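Local coordinates for protein putative hydrolase (PDB 4HBS) that is of unproven activity but folds as a five-bladed beta-propeller and is probably a hydrolase, at residues P16-E21 and R401-E406; Y40-Y45 and L365-E370; D334-F339 and D410-L415; E343-I348 and R396-R401. One frame throughout, in Å; residues are numbered along the deposited sequence.

How the contacts relate
Contacts 1, 2 and 4 gather on one antiparallel sheet that unites strands from both ends of the chain, where 399-403 lies between 38-42 and 371-377. Contacts 1 and 2 are closest, centres about 7 Å apart, and R401 ties them: its NE meets D42 OD2 at 2.7 Å. Contact 4 also uses strand 399-403, about 14 Å from contact 2 and 18 Å from contact 1, centre to centre. Contact 3 stands at the surface, its centre about 20 Å from that of contact 1, and touches it through L338 and F339 packed on V402. The catalytic site is not known; a glycerol about 4 Å from the Y45 side chain probably comes from the crystallisation liquor.

Contact 1 (P16-E21 and R401-E406); sequences PQIDSE and RVFNWE
With chi1 at -69°, F403 swings its CG away from its own carbonyl carbon and sends the ring toward the loop at P16-E21. I18 answers with CG2 anti to the backbone N, while a chi2 of 67° folds CD1 over onto that ring. The result is a CH-pi contact: CD1 stands 4.0 Å from the centroid of the F403 ring, only 12° off its normal, so the methyl sits over the centre of one face. P16 comes in at the root of the same side chain. Its CB lies 3.8 Å from F403 CB and equally near CD2, approaching the ring at a slant. All of this is apolar. F403 closes strand 399-403, which pairs with 38-42 in the sheet where the two ends of the chain meet, one of the five blades of the propeller; the loop at P16-E21 lies against this sheet just ahead of strand 24-26. If an alanine stood at F403, I18 CD1 would probably lose the surface it rests on and a gap would open beside P16. The F403 ring also meets that of Y40, and the side chain touches L24, so the phenylalanine is shared between the loop and the two N-terminal strands. Further along the loop, D19 OD1 accepts from E21 N at 3.2 Å, an Asx turn.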
# COMPACT_ATOMS: atom_id res chain seq x y z
N PRO A 16 -17.06 -17.63 -11.25
CA PRO A 16 -16.57 -16.38 -11.84
C PRO A 16 -16.26 -16.52 -13.33
O PRO A 16 -15.76 -17.55 -13.76
CB PRO A 16 -15.32 -16.07 -11.01
CG PRO A 16 -14.82 -17.39 -10.55
CD PRO A 16 -16.05 -18.24 -10.35
N GLN A 17 -16.61 -15.48 -14.12
CA GLN A 17 -16.37 -15.45 -15.56
C GLN A 17 -15.06 -14.75 -15.80
O GLN A 17 -15.00 -13.52 -15.66
CB GLN A 17 -17.53 -14.75 -16.31
CG GLN A 17 -18.88 -15.49 -16.23
CD GLN A 17 -19.81 -14.90 -15.17
OE1 GLN A 17 -20.37 -13.81 -15.36
NE2 GLN A 17 -19.98 -15.58 -14.04
N ILE A 18 -14.00 -15.52 -16.09
CA ILE A 18 -12.65 -14.98 -16.28
C ILE A 18 -12.31 -14.91 -17.77
O ILE A 18 -12.34 -15.92 -18.46
CB ILE A 18 -11.59 -15.82 -15.46
CG1 ILE A 18 -11.47 -15.28 -14.02
CG2 ILE A 18 -10.19 -15.80 -16.10
CD1 ILE A 18 -12.59 -15.44 -13.22
N ASP A 19 -11.95 -13.72 -18.25
CA ASP A 19 -11.48 -13.52 -19.63
C ASP A 19 -10.04 -14.02 -19.66
O ASP A 19 -9.28 -13.71 -18.75
CB ASP A 19 -11.56 -12.02 -20.02
CG ASP A 19 -11.38 -11.67 -21.49
OD1 ASP A 19 -10.77 -12.49 -22.23
OD2 ASP A 19 -11.77 -10.56 -21.89
N SER A 20 -9.68 -14.81 -20.67
CA SER A 20 -8.32 -15.35 -20.79
C SER A 20 -7.30 -14.22 -20.98
O SER A 20 -6.14 -14.39 -20.58
CB SER A 20 -8.23 -16.36 -21.93
OG SER A 20 -8.54 -15.77 -23.18
N GLU A 21 -7.74 -13.06 -21.55
CA GLU A 21 -6.90 -11.87 -21.73
C GLU A 21 -6.35 -11.35 -20.36
O GLU A 21 -5.24 -10.81 -20.33
CB GLU A 21 -7.70 -10.75 -22.44
CG GLU A 21 -6.87 -9.53 -22.85
CD GLU A 21 -6.72 -8.37 -21.87
OE1 GLU A 21 -7.45 -8.34 -20.85
OE2 GLU A 21 -5.88 -7.48 -22.14
N ARG A 401 -6.15 -11.87 -7.27
CA ARG A 401 -7.56 -11.47 -7.41
C ARG A 401 -8.40 -12.51 -6.69
O ARG A 401 -8.14 -13.71 -6.85
CB ARG A 401 -7.97 -11.34 -8.88
CG ARG A 401 -7.09 -10.40 -9.68
CD ARG A 401 -7.87 -9.48 -10.60
NE ARG A 401 -6.96 -8.52 -11.23
CZ ARG A 401 -7.32 -7.35 -11.77
NH1 ARG A 401 -8.59 -6.96 -11.77
NH2 ARG A 401 -6.40 -6.55 -12.31
N VAL A 402 -9.34 -12.06 -5.85
CA VAL A 402 -10.24 -12.94 -5.10
C VAL A 402 -11.63 -12.71 -5.63
O VAL A 402 -12.15 -11.60 -5.51
CB VAL A 402 -10.17 -12.71 -3.56
CG1 VAL A 402 -10.95 -13.79 -2.82
CG2 VAL A 402 -8.73 -12.66 -3.07
N PHE A 403 -12.23 -13.74 -6.24
CA PHE A 403 -13.61 -13.66 -6.74
C PHE A 403 -14.54 -14.37 -5.78
O PHE A 403 -14.18 -15.42 -5.23
CB PHE A 403 -13.73 -14.26 -8.12
CG PHE A 403 -13.02 -13.47 -9.19
CD1 PHE A 403 -11.64 -13.53 -9.31
CD2 PHE A 403 -13.75 -12.74 -10.12
CE1 PHE A 403 -11.00 -12.83 -10.33
CE2 PHE A 403 -13.10 -12.04 -11.13
CZ PHE A 403 -11.73 -12.08 -11.23
N ASN A 404 -15.72 -13.80 -5.57
CA ASN A 404 -16.73 -14.37 -4.70
C ASN A 404 -16.28 -14.37 -3.21
O ASN A 404 -16.73 -15.20 -2.42
CB ASN A 404 -17.11 -15.78 -5.20
CG ASN A 404 -18.54 -16.18 -4.94
OD1 ASN A 404 -19.44 -15.34 -4.77
ND2 ASN A 404 -18.79 -17.48 -4.92
N TRP A 405 -15.42 -13.38 -2.82
CA TRP A 405 -14.97 -13.14 -1.43
C TRP A 405 -16.17 -12.93 -0.48
O TRP A 405 -16.09 -13.28 0.70
CB TRP A 405 -14.04 -11.91 -1.36
CG TRP A 405 -14.61 -10.65 -1.95
CD1 TRP A 405 -14.54 -10.25 -3.25
CD2 TRP A 405 -15.43 -9.69 -1.27
NE1 TRP A 405 -15.25 -9.08 -3.42
CE2 TRP A 405 -15.82 -8.73 -2.23
CE3 TRP A 405 -15.90 -9.56 0.04
CZ2 TRP A 405 -16.62 -7.63 -1.90
CZ3 TRP A 405 -16.72 -8.49 0.36
CH2 TRP A 405 -17.07 -7.54 -0.61
N GLU A 406 -17.28 -12.36 -1.00
CA GLU A 406 -18.54 -12.10 -0.29
C GLU A 406 -19.14 -13.38 0.37
O GLU A 406 -19.81 -13.27 1.39
CB GLU A 406 -19.59 -11.53 -1.28
CG GLU A 406 -19.20 -10.21 -1.93
CD GLU A 406 -18.79 -10.25 -3.40
OE1 GLU A 406 -18.07 -11.20 -3.79
OE2 GLU A 406 -19.14 -9.30 -4.14

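Contact 2 (Y40-Y45 and L365-E370)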
# COMPACT_ATOMS: atom_id res chain seq x y z
N TYR A 40 -6.83 -16.17 -7.39
CA TYR A 40 -6.00 -16.25 -8.59
C TYR A 40 -4.74 -15.48 -8.45
O TYR A 40 -4.74 -14.44 -7.79
CB TYR A 40 -6.74 -15.64 -9.78
CG TYR A 40 -8.01 -16.33 -10.19
CD1 TYR A 40 -9.22 -16.05 -9.55
CD2 TYR A 40 -8.04 -17.19 -11.28
CE1 TYR A 40 -10.40 -16.69 -9.93
CE2 TYR A 40 -9.22 -17.82 -11.68
CZ TYR A 40 -10.40 -17.56 -11.01
OH TYR A 40 -11.56 -18.18 -11.38
N LYS A 41 -3.69 -15.91 -9.16
CA LYS A 41 -2.46 -15.15 -9.28
C LYS A 41 -2.66 -14.25 -10.50
O LYS A 41 -2.94 -14.79 -11.57
CB LYS A 41 -1.25 -16.08 -9.52
CG LYS A 41 -0.86 -16.98 -8.39
CD LYS A 41 0.22 -17.98 -8.84
CE LYS A 41 1.00 -18.59 -7.69
NZ LYS A 41 1.20 -20.06 -7.85
N ASP A 42 -2.54 -12.92 -10.39
CA ASP A 42 -2.67 -12.06 -11.58
C ASP A 42 -1.29 -12.05 -12.29
O ASP A 42 -0.39 -11.32 -11.86
CB ASP A 42 -3.16 -10.64 -11.21
CG ASP A 42 -3.56 -9.78 -12.40
OD1 ASP A 42 -2.97 -9.96 -13.48
OD2 ASP A 42 -4.46 -8.93 -12.25
N LEU A 43 -1.12 -12.87 -13.35
CA LEU A 43 0.16 -12.97 -14.05
C LEU A 43 0.39 -11.77 -14.94
O LEU A 43 1.55 -11.45 -15.22
CB LEU A 43 0.28 -14.26 -14.85
CG LEU A 43 -0.03 -15.59 -14.11
CD1 LEU A 43 0.25 -16.76 -15.00
CD2 LEU A 43 0.76 -15.72 -12.81
N LYS A 44 -0.70 -11.07 -15.38
CA LYS A 44 -0.60 -9.85 -16.21
C LYS A 44 0.08 -8.75 -15.42
O LYS A 44 0.98 -8.08 -15.94
CB LYS A 44 -2.00 -9.39 -16.64
CG LYS A 44 -2.05 -8.34 -17.74
CD LYS A 44 -3.50 -7.93 -18.02
CE LYS A 44 -3.88 -8.03 -19.47
NZ LYS A 44 -3.43 -6.85 -20.27
N TYR A 45 -0.35 -8.56 -14.14
CA TYR A 45 0.22 -7.52 -13.27
C TYR A 45 1.57 -7.95 -12.77
O TYR A 45 2.48 -7.14 -12.80
CB TYR A 45 -0.73 -7.13 -12.13
CG TYR A 45 -1.66 -6.03 -12.58
CD1 TYR A 45 -2.64 -6.27 -13.53
CD2 TYR A 45 -1.44 -4.71 -12.21
CE1 TYR A 45 -3.43 -5.24 -14.05
CE2 TYR A 45 -2.20 -3.67 -12.74
CZ TYR A 45 -3.18 -3.93 -13.68
OH TYR A 45 -3.90 -2.88 -14.21
N LEU A 365 -8.20 -1.29 -9.68
CA LEU A 365 -7.84 -2.37 -10.62
C LEU A 365 -8.94 -3.40 -10.76
O LEU A 365 -8.86 -4.22 -11.68
CB LEU A 365 -6.55 -3.07 -10.16
CG LEU A 365 -5.35 -2.16 -9.96
CD1 LEU A 365 -4.15 -2.95 -9.49
CD2 LEU A 365 -5.01 -1.42 -11.23
N SER A 366 -9.94 -3.40 -9.86
CA SER A 366 -11.04 -4.36 -9.90
C SER A 366 -11.86 -4.18 -11.18
O SER A 366 -12.37 -3.07 -11.44
CB SER A 366 -11.91 -4.20 -8.66
OG SER A 366 -12.84 -5.26 -8.56
N ARG A 367 -11.92 -5.24 -12.00
CA ARG A 367 -12.63 -5.23 -13.27
C ARG A 367 -14.14 -5.52 -13.10
O ARG A 367 -14.94 -4.95 -13.85
CB ARG A 367 -12.00 -6.23 -14.26
CG ARG A 367 -10.66 -5.75 -14.84
CD ARG A 367 -10.06 -6.75 -15.80
NE ARG A 367 -9.02 -7.60 -15.18
CZ ARG A 367 -7.71 -7.61 -15.48
NH1 ARG A 367 -7.23 -6.79 -16.41
NH2 ARG A 367 -6.88 -8.44 -14.85
N THR A 368 -14.53 -6.41 -12.15
CA THR A 368 -15.94 -6.81 -11.94
C THR A 368 -16.41 -6.86 -10.45
O THR A 368 -17.49 -7.38 -10.20
CB THR A 368 -16.14 -8.21 -12.54
OG1 THR A 368 -15.50 -9.19 -11.70
CG2 THR A 368 -15.62 -8.31 -13.98
N GLY A 369 -15.64 -6.30 -9.52
CA GLY A 369 -15.98 -6.32 -8.10
C GLY A 369 -15.11 -7.23 -7.26
O GLY A 369 -15.21 -7.20 -6.03
N GLU A 370 -14.23 -8.04 -7.91
CA GLU A 370 -13.27 -8.93 -7.25
C GLU A 370 -12.30 -8.11 -6.41
O GLU A 370 -12.10 -6.93 -6.71
CB GLU A 370 -12.49 -9.79 -8.30
CG GLU A 370 -11.43 -9.09 -9.18
CD GLU A 370 -11.90 -8.43 -10.46
OE1 GLU A 370 -13.08 -8.02 -10.51
OE2 GLU A 370 -11.10 -8.32 -11.41
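Two arginines converge on D42 OD2: R401 NE is the stronger partner, and R367 NH2 pairs with it from across the contact at 3.6 Å, a long salt bridge. The side chains of D42 and R367 reach for each other from the two sides of the contact, with carboxylate and guanidinium planes 40° apart, so this is not a flat, two-pronged pairing. A bend in the arginine chain at chi3 (-98°) lets the guanidinium come round to D42, and W22 offers it a cation-pi contact as well. The other carboxylate oxygen works locally. D42 OD1 takes Y45 N at 3.0 Å, from well above the carboxylate plane, and so N-caps the helix that starts at L43. K44 runs past the edge of the guanidinium, its CD 4.2 Å from R367 NH1, and its ammonium pairs with E21. The apolar half of the contact is Y45 against L365: the leucine's CD1 lies 3.9 Å from CE2 and its CD2 3.5 Å from OH, the two side chains crossing obliquely. That hydroxyl is itself hydrogen-bonded to E106 and Q102. Behind R367, the turn is braced by E370, whose OE1 accepts both T368 N, at 2.7 Å on the syn lone pair, and T368 OG1. The contact thus joins the end of strand 38-42 and the first turn of helix 43-48 to the loop between strands 356-361 and 371-377, with W73 of strand 71-75 touching both Y45 and L365.

Contact 3 (D334-F339 and D410-L415); sequences DQKTLF and DNDAPL
The charged part of this contact is K336 against D412. The lysine ammonium reaches both carboxylate oxygens but favours OD2: NZ lies 3.0 Å from OD2, on its syn side and 22° out of the carboxylate plane, and makes a weaker bond of 3.2 Å to OD1. The two side chains approach head-on across the contact, and a bend in the lysine at chi2 (-86°) lifts its end off the strand to meet the aspartate. NZ also donates a weak hydrogen bond to L408 O. A leucine in place of D412 carries no charge, so the K336 ammonium would probably be left without its charged mate here and be freer to swing.

The other touch is between a carboxylate and a methyl. D334 OD2 sits 3.6 Å from L415 CD2, the two side chains lying alongside one another and running opposite ways. That oxygen is also paired with R324 NE, and R324 NH2 reaches A413 O, so one arginine ties the strand to the tail. D334 OD2 and D412 OD2 are 5.4 Å apart; the nearby lysine and arginine are likely to ease the repulsion between them.

Strand 333-340 is one of the two outer strands of a four-stranded antiparallel sheet, the pattern of a propeller blade, and the C-terminal tail, modelled as far as L415, is fastened at the protein surface beside the first residues of that edge strand.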
# COMPACT_ATOMS: atom_id res chain seq x y z
N ASP A 334 -16.50 -11.06 13.37
CA ASP A 334 -16.55 -12.27 12.57
C ASP A 334 -15.34 -12.37 11.66
O ASP A 334 -15.43 -12.21 10.44
CB ASP A 334 -17.89 -12.34 11.80
CG ASP A 334 -19.10 -12.12 12.70
OD1 ASP A 334 -19.07 -12.60 13.86
OD2 ASP A 334 -20.05 -11.43 12.26
N GLN A 335 -14.18 -12.62 12.27
CA GLN A 335 -12.94 -12.76 11.51
C GLN A 335 -13.05 -13.98 10.62
O GLN A 335 -13.65 -14.98 11.03
CB GLN A 335 -11.74 -12.90 12.45
CG GLN A 335 -10.36 -12.96 11.78
CD GLN A 335 -9.32 -13.28 12.82
OE1 GLN A 335 -9.05 -12.47 13.71
NE2 GLN A 335 -8.79 -14.50 12.80
N LYS A 336 -12.52 -13.89 9.41
CA LYS A 336 -12.48 -15.00 8.46
C LYS A 336 -11.11 -15.01 7.80
O LYS A 336 -10.50 -13.95 7.70
CB LYS A 336 -13.57 -14.84 7.38
CG LYS A 336 -15.01 -14.86 7.88
CD LYS A 336 -15.54 -16.25 7.98
CE LYS A 336 -16.79 -16.32 8.79
NZ LYS A 336 -17.52 -17.59 8.53
N THR A 337 -10.63 -16.16 7.34
CA THR A 337 -9.38 -16.21 6.60
C THR A 337 -9.77 -16.22 5.13
O THR A 337 -10.39 -17.17 4.65
CB THR A 337 -8.51 -17.39 7.04
OG1 THR A 337 -8.16 -17.17 8.41
CG2 THR A 337 -7.25 -17.51 6.23
N LEU A 338 -9.48 -15.11 4.42
CA LEU A 338 -9.80 -14.95 3.00
C LEU A 338 -9.01 -15.97 2.20
O LEU A 338 -9.59 -16.77 1.47
CB LEU A 338 -9.51 -13.52 2.56
CG LEU A 338 -10.02 -13.11 1.20
CD1 LEU A 338 -11.52 -13.18 1.15
CD2 LEU A 338 -9.54 -11.70 0.85
N PHE A 339 -7.70 -16.00 2.43
CA PHE A 339 -6.80 -16.98 1.84
C PHE A 339 -5.41 -16.89 2.48
O PHE A 339 -5.14 -15.97 3.24
CB PHE A 339 -6.72 -16.82 0.32
CG PHE A 339 -5.86 -15.69 -0.20
CD1 PHE A 339 -6.32 -14.38 -0.18
CD2 PHE A 339 -4.65 -15.95 -0.83
CE1 PHE A 339 -5.55 -13.35 -0.72
CE2 PHE A 339 -3.90 -14.92 -1.41
CZ PHE A 339 -4.36 -13.63 -1.35
N ASP A 410 -21.84 -16.35 4.00
CA ASP A 410 -23.05 -17.03 3.48
C ASP A 410 -23.81 -17.73 4.57
O ASP A 410 -24.99 -17.47 4.77
CB ASP A 410 -22.69 -18.14 2.43
CG ASP A 410 -22.62 -17.73 0.97
OD1 ASP A 410 -22.99 -16.57 0.65
OD2 ASP A 410 -22.27 -18.60 0.13
N ASN A 411 -23.12 -18.64 5.27
CA ASN A 411 -23.71 -19.50 6.30
C ASN A 411 -23.55 -18.91 7.75
O ASN A 411 -23.57 -19.66 8.72
CB ASN A 411 -23.11 -20.92 6.19
CG ASN A 411 -23.04 -21.47 4.76
OD1 ASN A 411 -21.97 -21.84 4.26
ND2 ASN A 411 -24.17 -21.51 4.05
N ASP A 412 -23.46 -17.56 7.87
CA ASP A 412 -23.38 -16.84 9.15
C ASP A 412 -24.61 -15.96 9.29
O ASP A 412 -25.13 -15.47 8.27
CB ASP A 412 -22.11 -15.98 9.20
CG ASP A 412 -20.81 -16.76 9.24
OD1 ASP A 412 -20.72 -17.82 8.58
OD2 ASP A 412 -19.86 -16.29 9.90
N ALA A 413 -25.08 -15.72 10.52
CA ALA A 413 -26.23 -14.83 10.75
C ALA A 413 -25.90 -13.38 10.33
O ALA A 413 -24.72 -13.05 10.15
CB ALA A 413 -26.62 -14.87 12.21
N PRO A 414 -26.90 -12.49 10.16
CA PRO A 414 -26.57 -11.10 9.80
C PRO A 414 -26.08 -10.30 11.02
O PRO A 414 -26.20 -10.77 12.16
CB PRO A 414 -27.88 -10.54 9.23
CG PRO A 414 -28.92 -11.63 9.41
CD PRO A 414 -28.35 -12.65 10.33
N LEU A 415 -25.53 -9.11 10.79
CA LEU A 415 -25.02 -8.27 11.88
C LEU A 415 -26.16 -7.60 12.66
O LEU A 415 -27.25 -7.40 12.12
CB LEU A 415 -24.07 -7.21 11.32
CG LEU A 415 -22.78 -7.72 10.67
CD1 LEU A 415 -22.04 -6.58 9.97
CD2 LEU A 415 -21.87 -8.39 11.71

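Contact 4 (E343-I348 and R396-R401); sequences EFLDKI and RPYFYR
L345 and Y398 cross at about a right angle, the leucine's branched end set against one side of the tyrosine ring. Its CD2 is 3.8 Å from CE2, and CD1 follows at 4.1 Å from the same ring atom; the approach is oblique. A chi1 of -77° leans the tyrosine ring out from its chain toward the loop at E343-I348. There the phenol oxygen comes near two further groups in plain packing, with D346 O 3.9 Å and K347 CG 4.0 Å from Y398 OH. The hydroxyl's hydrogen bond goes instead to D393 O. The loop links two neighbouring sheets of the propeller, running from strand 333-340 to strand 356-361, and D346 turns it sharply as the centre of an inverse gamma turn. Y398 belongs to the chain that forms strand 399-403 of the second of these sheets. Over one face of its ring lies the R396 guanidinium, displaced toward the rim, with NH1 4.0 Å above the ring plane. K347 crosses the tyrosine at about a right angle too, but its chain bends at chi3 and chi4, and K347 NZ turns aside to I348 O at 2.8 Å and to G390 O, beside a cation-pi contact with F394.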
# COMPACT_ATOMS: atom_id res chain seq x y z
N GLU A 343 3.99 -19.72 0.23
CA GLU A 343 5.20 -19.90 1.03
C GLU A 343 6.45 -19.69 0.12
O GLU A 343 7.52 -19.29 0.62
CB GLU A 343 5.16 -21.32 1.62
CG GLU A 343 6.22 -21.66 2.66
CD GLU A 343 6.27 -23.15 2.97
OE1 GLU A 343 5.24 -23.84 2.76
OE2 GLU A 343 7.34 -23.63 3.40
N PHE A 344 6.29 -19.91 -1.22
CA PHE A 344 7.35 -19.80 -2.24
C PHE A 344 6.98 -18.81 -3.34
O PHE A 344 5.82 -18.75 -3.75
CB PHE A 344 7.55 -21.16 -2.88
CG PHE A 344 7.90 -22.23 -1.89
CD1 PHE A 344 9.22 -22.46 -1.54
CD2 PHE A 344 6.91 -22.99 -1.29
CE1 PHE A 344 9.55 -23.48 -0.65
CE2 PHE A 344 7.23 -23.98 -0.36
CZ PHE A 344 8.55 -24.23 -0.05
N LEU A 345 7.98 -18.06 -3.85
CA LEU A 345 7.78 -17.09 -4.94
C LEU A 345 8.06 -17.72 -6.30
O LEU A 345 8.98 -18.53 -6.40
CB LEU A 345 8.70 -15.88 -4.77
CG LEU A 345 8.62 -15.15 -3.46
CD1 LEU A 345 9.66 -14.06 -3.40
CD2 LEU A 345 7.24 -14.60 -3.21
N ASP A 346 7.29 -17.34 -7.34
CA ASP A 346 7.51 -17.82 -8.72
C ASP A 346 8.68 -17.01 -9.26
O ASP A 346 8.52 -15.91 -9.80
CB ASP A 346 6.22 -17.68 -9.57
CG ASP A 346 5.06 -18.57 -9.08
OD1 ASP A 346 5.32 -19.53 -8.27
OD2 ASP A 346 3.90 -18.35 -9.53
N LYS A 347 9.87 -17.53 -9.01
CA LYS A 347 11.17 -16.91 -9.19
C LYS A 347 12.24 -17.82 -9.75
O LYS A 347 12.23 -19.02 -9.44
CB LYS A 347 11.66 -16.61 -7.77
CG LYS A 347 11.69 -15.20 -7.37
CD LYS A 347 12.33 -15.01 -6.00
CE LYS A 347 13.68 -15.64 -5.82
NZ LYS A 347 14.76 -15.11 -6.68
N ILE A 348 13.28 -17.25 -10.37
CA ILE A 348 14.48 -17.99 -10.70
C ILE A 348 15.26 -18.11 -9.35
O ILE A 348 15.19 -17.21 -8.53
CB ILE A 348 15.31 -17.27 -11.81
CG1 ILE A 348 14.62 -17.38 -13.16
CG2 ILE A 348 16.74 -17.84 -11.90
CD1 ILE A 348 15.04 -16.33 -14.16
N ARG A 396 9.62 -7.14 -4.84
CA ARG A 396 8.66 -6.56 -5.78
C ARG A 396 7.28 -7.08 -5.45
O ARG A 396 7.16 -8.14 -4.79
CB ARG A 396 9.03 -6.82 -7.26
CG ARG A 396 9.64 -8.15 -7.56
CD ARG A 396 8.60 -9.23 -7.69
NE ARG A 396 8.44 -9.62 -9.09
CZ ARG A 396 7.41 -9.32 -9.88
NH1 ARG A 396 6.38 -8.62 -9.43
NH2 ARG A 396 7.40 -9.73 -11.14
N PRO A 397 6.21 -6.36 -5.85
CA PRO A 397 4.87 -6.83 -5.52
C PRO A 397 4.43 -8.00 -6.36
O PRO A 397 4.88 -8.18 -7.48
CB PRO A 397 3.99 -5.61 -5.78
CG PRO A 397 4.72 -4.81 -6.77
CD PRO A 397 6.16 -5.09 -6.62
N TYR A 398 3.59 -8.82 -5.78
CA TYR A 398 2.96 -9.95 -6.45
C TYR A 398 1.47 -9.71 -6.30
O TYR A 398 1.05 -9.30 -5.22
CB TYR A 398 3.44 -11.27 -5.84
CG TYR A 398 4.83 -11.63 -6.31
CD1 TYR A 398 5.06 -12.05 -7.62
CD2 TYR A 398 5.93 -11.51 -5.46
CE1 TYR A 398 6.34 -12.40 -8.06
CE2 TYR A 398 7.22 -11.85 -5.90
CZ TYR A 398 7.41 -12.32 -7.19
OH TYR A 398 8.66 -12.65 -7.64
N PHE A 399 0.70 -9.86 -7.38
CA PHE A 399 -0.72 -9.53 -7.40
C PHE A 399 -1.63 -10.77 -7.37
O PHE A 399 -1.30 -11.83 -7.93
CB PHE A 399 -1.01 -8.68 -8.62
CG PHE A 399 -0.27 -7.37 -8.59
CD1 PHE A 399 1.06 -7.29 -9.00
CD2 PHE A 399 -0.87 -6.23 -8.06
CE1 PHE A 399 1.74 -6.08 -8.97
CE2 PHE A 399 -0.17 -5.02 -8.00
CZ PHE A 399 1.13 -4.96 -8.47
N TYR A 400 -2.79 -10.62 -6.70
CA TYR A 400 -3.82 -11.66 -6.58
C TYR A 400 -5.20 -11.07 -6.80
O TYR A 400 -5.40 -9.90 -6.52
CB TYR A 400 -3.79 -12.33 -5.18
CG TYR A 400 -2.44 -12.89 -4.82
CD1 TYR A 400 -1.43 -12.07 -4.33
CD2 TYR A 400 -2.15 -14.24 -5.01
CE1 TYR A 400 -0.17 -12.58 -4.04
CE2 TYR A 400 -0.88 -14.75 -4.75
CZ TYR A 400 0.10 -13.92 -4.26
OH TYR A 400 1.36 -14.42 -4.03
N ARG A 401 -6.15 -11.87 -7.27
CA ARG A 401 -7.56 -11.47 -7.41
C ARG A 401 -8.40 -12.51 -6.69
O ARG A 401 -8.14 -13.71 -6.85
CB ARG A 401 -7.97 -11.34 -8.88
CG ARG A 401 -7.09 -10.40 -9.68
CD ARG A 401 -7.87 -9.48 -10.60
NE ARG A 401 -6.96 -8.52 -11.23
CZ ARG A 401 -7.32 -7.35 -11.77
NH1 ARG A 401 -8.59 -6.96 -11.77
NH2 ARG A 401 -6.40 -6.55 -12.31